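Local coordinates for F-BAR domain only protein 1 (Danio rerio, PDB 5JP2) that probably acts at an early step of clathrin-mediated endocytosis, carrying a C-terminal mu homology domain that binds a peptide of Eps15, at residues L111-E116 and Y126-L131; A244-G249 and F275-Y280. All blocks are in the same frame, centred on the assembly; numbering follows the deposited sequence.

Interaction 1 of 2, residues L111-E116 and Y126-L131; sequences LHLQRE and YNVALL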
ATOM      1  N   LEU B 111      -4.092  17.408  23.590  1.00 39.41           N
ATOM      2  CA  LEU B 111      -3.107  16.808  24.478  1.00 34.39           C
ATOM      3  C   LEU B 111      -2.141  15.934  23.701  1.00 43.12           C
ATOM      4  O   LEU B 111      -0.939  15.910  23.990  1.00 48.16           O
ATOM      5  CB  LEU B 111      -3.801  15.990  25.560  1.00 36.85           C
ATOM      6  CG  LEU B 111      -4.549  16.812  26.599  1.00 43.29           C
ATOM      7  CD1 LEU B 111      -5.269  15.922  27.565  1.00 43.30           C
ATOM      8  CD2 LEU B 111      -3.568  17.683  27.332  1.00 59.16           C
ATOM      9  N   HIS B 112      -2.647  15.217  22.702  1.00 33.81           N
ATOM     10  CA  HIS B 112      -1.798  14.305  21.947  1.00 33.29           C
ATOM     11  C   HIS B 112      -0.728  15.056  21.177  1.00 38.24           C
ATOM     12  O   HIS B 112       0.431  14.636  21.145  1.00 41.55           O
ATOM     13  CB  HIS B 112      -2.650  13.457  21.009  1.00 38.79           C
ATOM     14  CG  HIS B 112      -1.853  12.523  20.166  1.00 38.81           C
ATOM     15  ND1 HIS B 112      -1.560  11.240  20.557  1.00 41.00           N
ATOM     16  CD2 HIS B 112      -1.257  12.696  18.966  1.00 49.24           C
ATOM     17  CE1 HIS B 112      -0.828  10.657  19.631  1.00 30.73           C
ATOM     18  NE2 HIS B 112      -0.628  11.518  18.656  1.00 41.49           N
ATOM     19  N   LEU B 113      -1.096  16.161  20.538  1.00 38.45           N
ATOM     20  CA  LEU B 113      -0.098  16.931  19.813  1.00 37.30           C
ATOM     21  C   LEU B 113       0.860  17.628  20.765  1.00 36.29           C
ATOM     22  O   LEU B 113       2.051  17.726  20.468  1.00 45.10           O
ATOM     23  CB  LEU B 113      -0.779  17.930  18.884  1.00 29.99           C
ATOM     24  CG  LEU B 113      -1.691  17.299  17.841  1.00 31.00           C
ATOM     25  CD1 LEU B 113      -2.528  18.352  17.159  1.00 32.46           C
ATOM     26  CD2 LEU B 113      -0.907  16.489  16.836  1.00 26.49           C
ATOM     27  N   GLN B 114       0.364  18.115  21.908  1.00 56.03           N
ATOM     28  CA  GLN B 114       1.246  18.723  22.900  1.00 45.49           C
ATOM     29  C   GLN B 114       2.341  17.759  23.301  1.00 46.14           C
ATOM     30  O   GLN B 114       3.500  18.149  23.434  1.00 48.16           O
ATOM     31  CB  GLN B 114       0.464  19.145  24.141  1.00 62.30           C
ATOM     32  CG  GLN B 114      -0.390  20.374  23.992  1.00 66.03           C
ATOM     33  CD  GLN B 114      -1.127  20.712  25.276  1.00 66.84           C
ATOM     34  OE1 GLN B 114      -2.194  21.319  25.256  1.00 58.71           O
ATOM     35  NE2 GLN B 114      -0.550  20.318  26.407  1.00 84.54           N
ATOM     36  N   ARG B 115       1.990  16.491  23.489  1.00 52.23           N
ATOM     37  CA  ARG B 115       3.000  15.508  23.843  1.00 57.98           C
ATOM     38  C   ARG B 115       3.956  15.306  22.683  1.00 53.78           C
ATOM     39  O   ARG B 115       5.176  15.304  22.865  1.00 66.78           O
ATOM     40  CB  ARG B 115       2.347  14.185  24.234  1.00 47.45           C
ATOM     41  CG  ARG B 115       3.347  13.112  24.606  1.00 69.13           C
ATOM     42  CD  ARG B 115       2.657  11.847  25.102  1.00 90.28           C
ATOM     43  NE  ARG B 115       3.582  10.728  25.279  1.00 92.20           N
ATOM     44  CZ  ARG B 115       3.859   9.826  24.340  1.00 93.84           C
ATOM     45  NH1 ARG B 115       4.712   8.843  24.587  1.00 89.77           N
ATOM     46  NH2 ARG B 115       3.293   9.913  23.146  1.00 82.59           N
ATOM     47  N   GLU B 116       3.414  15.176  21.476  1.00 53.15           N
ATOM     48  CA  GLU B 116       4.263  14.986  20.309  1.00 49.49           C
ATOM     49  C   GLU B 116       5.236  16.139  20.161  1.00 53.15           C
ATOM     50  O   GLU B 116       6.429  15.935  19.924  1.00 61.36           O
ATOM     51  CB  GLU B 116       3.396  14.839  19.066  1.00 56.14           C
ATOM     52  CG  GLU B 116       2.609  13.550  19.016  1.00 59.32           C
ATOM     53  CD  GLU B 116       3.485  12.330  18.842  1.00 50.87           C
ATOM     54  OE1 GLU B 116       4.662  12.487  18.474  1.00 71.39           O
ATOM     55  OE2 GLU B 116       2.993  11.206  19.061  1.00 68.09           O
ATOM     56  N   TYR B 126       3.432  16.794  12.854  1.00 43.04           N
ATOM     57  CA  TYR B 126       3.205  15.685  13.765  1.00 40.96           C
ATOM     58  C   TYR B 126       2.166  14.754  13.168  1.00 36.45           C
ATOM     59  O   TYR B 126       1.092  15.201  12.768  1.00 34.26           O
ATOM     60  CB  TYR B 126       2.747  16.182  15.132  1.00 45.59           C
ATOM     61  CG  TYR B 126       3.714  17.154  15.741  1.00 43.55           C
ATOM     62  CD1 TYR B 126       5.008  16.773  16.032  1.00 43.82           C
ATOM     63  CD2 TYR B 126       3.335  18.460  16.014  1.00 51.31           C
ATOM     64  CE1 TYR B 126       5.905  17.665  16.579  1.00 55.49           C
ATOM     65  CE2 TYR B 126       4.226  19.361  16.559  1.00 53.21           C
ATOM     66  CZ  TYR B 126       5.511  18.957  16.840  1.00 60.50           C
ATOM     67  OH  TYR B 126       6.410  19.845  17.387  1.00 63.92           O
ATOM     68  N   ASN B 127       2.483  13.470  13.110  1.00 51.31           N
ATOM     69  CA  ASN B 127       1.611  12.486  12.494  1.00 41.98           C
ATOM     70  C   ASN B 127       0.756  11.789  13.541  1.00 37.58           C
ATOM     71  O   ASN B 127       1.206  11.537  14.657  1.00 38.41           O
ATOM     72  CB  ASN B 127       2.427  11.460  11.722  1.00 39.14           C
ATOM     73  CG  ASN B 127       3.068  12.043  10.501  1.00 34.84           C
ATOM     74  OD1 ASN B 127       2.522  12.940   9.878  1.00 47.37           O
ATOM     75  ND2 ASN B 127       4.224  11.528  10.139  1.00 38.35           N
ATOM     76  N   VAL B 128      -0.481  11.485  13.166  1.00 37.07           N
ATOM     77  CA  VAL B 128      -1.447  10.813  14.024  1.00 25.30           C
ATOM     78  C   VAL B 128      -2.090   9.662  13.261  1.00 31.72           C
ATOM     79  O   VAL B 128      -2.564   9.844  12.139  1.00 38.55           O
ATOM     80  CB  VAL B 128      -2.523  11.795  14.504  1.00 30.56           C
ATOM     81  CG1 VAL B 128      -3.532  11.083  15.320  1.00 36.39           C
ATOM     82  CG2 VAL B 128      -1.876  12.901  15.295  1.00 36.11           C
ATOM     83  N   ALA B 129      -2.192   8.509  13.910  1.00 36.97           N
ATOM     84  CA  ALA B 129      -2.708   7.296  13.289  1.00 35.88           C
ATOM     85  C   ALA B 129      -4.208   7.222  13.512  1.00 29.76           C
ATOM     86  O   ALA B 129      -4.667   7.134  14.647  1.00 52.97           O
ATOM     87  CB  ALA B 129      -2.004   6.066  13.854  1.00 43.72           C
ATOM     88  N   LEU B 130      -4.974   7.326  12.438  1.00 36.79           N
ATOM     89  CA  LEU B 130      -6.424   7.297  12.545  1.00 26.84           C
ATOM     90  C   LEU B 130      -7.033   5.900  12.454  1.00 33.63           C
ATOM     91  O   LEU B 130      -8.012   5.614  13.147  1.00 45.31           O
ATOM     92  CB  LEU B 130      -7.031   8.200  11.479  1.00 30.13           C
ATOM     93  CG  LEU B 130      -6.593   9.661  11.569  1.00 35.67           C
ATOM     94  CD1 LEU B 130      -7.376  10.529  10.612  1.00 37.60           C
ATOM     95  CD2 LEU B 130      -6.767  10.162  12.975  1.00 41.14           C
ATOM     96  N   LEU B 131      -6.553   5.048  11.548  1.00 38.14           N
ATOM     97  CA  LEU B 131      -7.311   3.852  11.211  1.00 31.68           C
ATOM     98  C   LEU B 131      -6.417   2.752  10.663  1.00 38.08           C
ATOM     99  O   LEU B 131      -5.440   3.023   9.969  1.00 32.47           O
ATOM    100  CB  LEU B 131      -8.383   4.200  10.195  1.00 40.03           C
ATOM    101  CG  LEU B 131      -9.364   3.142   9.753  1.00 46.14           C
ATOM    102  CD1 LEU B 131     -10.543   3.135  10.671  1.00 56.57           C
ATOM    103  CD2 LEU B 131      -9.790   3.482   8.354  1.00 49.71           C
TER

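Interaction 2 of 2, residues A244-G249 and F275-Y280; sequences AVQFVG and FATGKY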
ATOM      1  N   ALA B 244       8.173 -15.027  -6.239  1.00 33.63           N
ATOM      2  CA  ALA B 244       7.744 -13.834  -5.530  1.00 30.78           C
ATOM      3  C   ALA B 244       7.931 -12.614  -6.417  1.00 30.12           C
ATOM      4  O   ALA B 244       8.938 -12.496  -7.120  1.00 28.02           O
ATOM      5  CB  ALA B 244       8.518 -13.661  -4.228  1.00 26.39           C
ATOM      6  N   VAL B 245       6.937 -11.726  -6.394  1.00 33.45           N
ATOM      7  CA  VAL B 245       6.962 -10.464  -7.120  1.00 17.23           C
ATOM      8  C   VAL B 245       6.899  -9.307  -6.136  1.00 24.11           C
ATOM      9  O   VAL B 245       6.131  -9.329  -5.172  1.00 32.70           O
ATOM     10  CB  VAL B 245       5.808 -10.369  -8.130  1.00 22.31           C
ATOM     11  CG1 VAL B 245       5.935  -9.110  -8.952  1.00 30.66           C
ATOM     12  CG2 VAL B 245       5.815 -11.575  -9.027  1.00 29.30           C
ATOM     13  N   GLN B 246       7.684  -8.278  -6.416  1.00 31.89           N
ATOM     14  CA  GLN B 246       7.740  -7.073  -5.613  1.00 22.86           C
ATOM     15  C   GLN B 246       7.460  -5.875  -6.497  1.00 28.44           C
ATOM     16  O   GLN B 246       7.942  -5.806  -7.624  1.00 31.47           O
ATOM     17  CB  GLN B 246       9.097  -6.939  -4.942  1.00 28.76           C
ATOM     18  CG  GLN B 246       9.414  -8.147  -4.093  1.00 40.27           C
ATOM     19  CD  GLN B 246      10.729  -8.030  -3.402  1.00 37.41           C
ATOM     20  OE1 GLN B 246      11.702  -7.573  -3.981  1.00 42.11           O
ATOM     21  NE2 GLN B 246      10.785  -8.492  -2.170  1.00 56.17           N
ATOM     22  N   PHE B 247       6.677  -4.938  -5.986  1.00 30.31           N
ATOM     23  CA  PHE B 247       6.459  -3.689  -6.693  1.00 30.53           C
ATOM     24  C   PHE B 247       5.912  -2.659  -5.722  1.00 28.83           C
ATOM     25  O   PHE B 247       5.573  -2.967  -4.580  1.00 38.74           O
ATOM     26  CB  PHE B 247       5.532  -3.878  -7.903  1.00 21.26           C
ATOM     27  CG  PHE B 247       4.172  -4.436  -7.575  1.00 31.96           C
ATOM     28  CD1 PHE B 247       3.193  -3.646  -6.970  1.00 26.78           C
ATOM     29  CD2 PHE B 247       3.851  -5.738  -7.931  1.00 27.78           C
ATOM     30  CE1 PHE B 247       1.946  -4.161  -6.684  1.00 17.72           C
ATOM     31  CE2 PHE B 247       2.602  -6.259  -7.659  1.00 20.18           C
ATOM     32  CZ  PHE B 247       1.642  -5.456  -7.038  1.00 24.03           C
ATOM     33  N   VAL B 248       5.772  -1.434  -6.226  1.00 31.99           N
ATOM     34  CA  VAL B 248       5.442  -0.254  -5.448  1.00 25.68           C
ATOM     35  C   VAL B 248       4.569   0.600  -6.350  1.00 28.24           C
ATOM     36  O   VAL B 248       4.600   0.472  -7.570  1.00 35.04           O
ATOM     37  CB  VAL B 248       6.720   0.509  -4.998  1.00 44.99           C
ATOM     38  CG1 VAL B 248       6.418   1.891  -4.492  1.00 62.96           C
ATOM     39  CG2 VAL B 248       7.449  -0.258  -3.939  1.00 33.02           C
ATOM     40  N   GLY B 249       3.779   1.470  -5.744  1.00 34.50           N
ATOM     41  CA  GLY B 249       2.942   2.381  -6.492  1.00 34.38           C
ATOM     42  C   GLY B 249       2.672   3.616  -5.663  1.00 31.90           C
ATOM     43  O   GLY B 249       2.943   3.658  -4.467  1.00 32.87           O
ATOM     44  N   PHE B 275       1.323   2.281  -2.086  1.00 32.26           N
ATOM     45  CA  PHE B 275       1.113   0.877  -1.815  1.00 31.44           C
ATOM     46  C   PHE B 275       2.353   0.081  -2.180  1.00 31.34           C
ATOM     47  O   PHE B 275       3.197   0.526  -2.953  1.00 34.44           O
ATOM     48  CB  PHE B 275      -0.124   0.360  -2.540  1.00 29.94           C
ATOM     49  CG  PHE B 275      -0.072   0.487  -4.025  1.00 30.27           C
ATOM     50  CD1 PHE B 275       0.685  -0.388  -4.786  1.00 37.08           C
ATOM     51  CD2 PHE B 275      -0.820   1.442  -4.670  1.00 32.36           C
ATOM     52  CE1 PHE B 275       0.708  -0.294  -6.149  1.00 31.47           C
ATOM     53  CE2 PHE B 275      -0.803   1.539  -6.035  1.00 34.49           C
ATOM     54  CZ  PHE B 275      -0.040   0.673  -6.775  1.00 31.98           C
ATOM     55  N   ALA B 276       2.454  -1.106  -1.598  1.00 28.39           N
ATOM     56  CA  ALA B 276       3.592  -1.973  -1.831  1.00 29.40           C
ATOM     57  C   ALA B 276       3.163  -3.424  -1.673  1.00 30.63           C
ATOM     58  O   ALA B 276       2.186  -3.734  -0.996  1.00 29.06           O
ATOM     59  CB  ALA B 276       4.741  -1.658  -0.878  1.00 25.25           C
ATOM     60  N   THR B 277       3.928  -4.311  -2.293  1.00 32.41           N
ATOM     61  CA  THR B 277       3.708  -5.730  -2.110  1.00 27.15           C
ATOM     62  C   THR B 277       4.225  -6.167  -0.751  1.00 33.68           C
ATOM     63  O   THR B 277       5.248  -5.689  -0.272  1.00 40.22           O
ATOM     64  CB  THR B 277       4.416  -6.553  -3.181  1.00 23.13           C
ATOM     65  OG1 THR B 277       5.775  -6.158  -3.272  1.00 26.03           O
ATOM     66  CG2 THR B 277       3.768  -6.402  -4.486  1.00 22.54           C
ATOM     67  N   GLY B 278       3.495  -7.066  -0.128  1.00 29.79           N
ATOM     68  CA  GLY B 278       4.028  -7.864   0.947  1.00 23.49           C
ATOM     69  C   GLY B 278       4.554  -9.151   0.336  1.00 33.53           C
ATOM     70  O   GLY B 278       5.462  -9.127  -0.496  1.00 55.16           O
ATOM     71  N   LYS B 279       4.075 -10.278   0.830  1.00 28.01           N
ATOM     72  CA  LYS B 279       4.272 -11.552   0.156  1.00 37.71           C
ATOM     73  C   LYS B 279       3.287 -11.670  -0.999  1.00 27.17           C
ATOM     74  O   LYS B 279       2.079 -11.773  -0.782  1.00 34.84           O
ATOM     75  CB  LYS B 279       4.109 -12.688   1.160  1.00 28.84           C
ATOM     76  CG  LYS B 279       4.548 -14.038   0.662  1.00 73.87           C
ATOM     77  CD  LYS B 279       4.494 -15.081   1.777  1.00 50.53           C
ATOM     78  CE  LYS B 279       3.067 -15.360   2.200  1.00 61.90           C
ATOM     79  NZ  LYS B 279       2.995 -16.227   3.402  1.00 61.36           N
ATOM     80  N   TYR B 280       3.796 -11.702  -2.222  1.00 32.74           N
ATOM     81  CA  TYR B 280       2.952 -11.659  -3.411  1.00 23.72           C
ATOM     82  C   TYR B 280       3.463 -12.736  -4.354  1.00 25.92           C
ATOM     83  O   TYR B 280       4.501 -12.554  -4.986  1.00 31.56           O
ATOM     84  CB  TYR B 280       3.022 -10.261  -4.034  1.00 29.01           C
ATOM     85  CG  TYR B 280       1.937  -9.882  -4.995  1.00 21.09           C
ATOM     86  CD1 TYR B 280       1.963 -10.331  -6.299  1.00 19.69           C
ATOM     87  CD2 TYR B 280       0.908  -9.035  -4.615  1.00 25.05           C
ATOM     88  CE1 TYR B 280       0.995  -9.987  -7.181  1.00 17.35           C
ATOM     89  CE2 TYR B 280      -0.076  -8.663  -5.512  1.00 18.92           C
ATOM     90  CZ  TYR B 280      -0.021  -9.137  -6.793  1.00 22.54           C
ATOM     91  OH  TYR B 280      -0.988  -8.804  -7.699  1.00 24.49           O
TER
HETATM   92  O   HOH W   1       6.396 -10.269  -2.910  1.00 34.51           O

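Interaction 1 of 2, residues L111-E116 and Y126-L131
His112, Leu113 and Glu116, one side of helix 106-119, lie against Tyr126 and Val128 of strand 125-137, joining a helix to the large mixed beta sheet of the mu homology domain, one strand in from its outermost strand 80-83. Helix 111-116 and strand 126-131 run at 133° to each other, their axes 9.2 Å apart at the closest point. No hydrogen bond links the two, so side-chain packing carries the contact. Its aliphatic part centres on Val128, whose CG2 branch meets both a leucine and an imidazole. Leu113 brings CD2 to 4.0 Å from Val128 CG2, the two side chains crossing at about a right angle, and Leu113 CD2 lies just as close to Tyr126 CB. Thr56 and Phe59 of helix 55-61 also touch Leu113. On the imidazole side, His112 and Val128 approach from opposite directions. With CG of His112 anti to the backbone N (chi1 178°), the ring reaches toward the strand and sets CD2 3.7 Å from Val128 CG2. Leu87 borders both residues. Asn127 turns its CB away from the helix; its OD1 bonds Ser50 OG and its ND2 an acidic side chain of the bound peptide, so one strand serves the helix and the peptide through alternate residues. The aromatic part belongs to Tyr126, which has the C-terminal end of the 111-116 segment over one face of its ring. Glu116 CB lies 3.9 Å from Tyr126 CD1, and the backbone follows it across the ring, with Glu116 O 3.8 Å from Tyr126 CE1.

Interaction 2 of 2, residues A244-G249 and F275-Y280
Phe247 and Thr277 meet through first torsions near +60°: chi1 of 58° puts the Phe247 ring between its own backbone N and carbonyl carbon, while Thr277 places OG1 in the equivalent position and CG2 beside its backbone N. The threonine therefore grips Phe247 twice. Its CG2 methyl sits 3.3 Å from the Phe247 ring centroid, a CH-pi contact almost straight over the face. Its OG1 accepts the N-H of Phe247 at 3.1 Å, taking a bond that a regular antiparallel pair would give to the Thr277 carbonyl. Phe247 O in turn receives Thr277 N. Phe275 shares the same torsion and folds its ring over glycine, with Gly249 CA 3.7 Å from the Phe275 ring centroid, offset toward the rim. Here Gly249 and Phe275 form an antiparallel hydrogen-bonded pair: Gly249 N reaches Phe275 O at 3.0 Å, and the return bond from Phe275 N arrives from above the Gly249 carbonyl plane. Beyond Thr277 the chain turns a corner at Gly278 and Lys279, then rejoins strand 242-250 through a nearly straight bond, Val245 N to Tyr280 O at 2.9 Å. The Tyr280 ring offers its face to the edge of Phe247 in a T-shaped pair, planes at 72°, while its OH bonds Leu145 O. On the other side of the sheet, Val248 and Ala276 pack against an aromatic side chain of the bound peptide. The whole is an antiparallel strand pair interrupted by a short corner, within the long central sheet of the mu homology domain.

How the interactions relate
Interactions 1 and 2 reach the same mixed sheet on different strands, interaction 1 through 126-131 alone and interaction 2 through both of its segments; their centres are about 29 Å apart and their nearest atoms about 14 Å apart. Interaction 2 is buried near the centre of the chain and joins neighbouring strands by backbone bonds, reinforced by aromatic packing. Interaction 1 is only partly buried, lies toward one end of the molecule and fixes a helix to a strand by van der Waals packing alone. Both reach the bound peptide through residues of the sheet: 126-131 offers a polar amide as well as packing, whereas 244-249 and 275-280 offer small apolar side chains to an aromatic group.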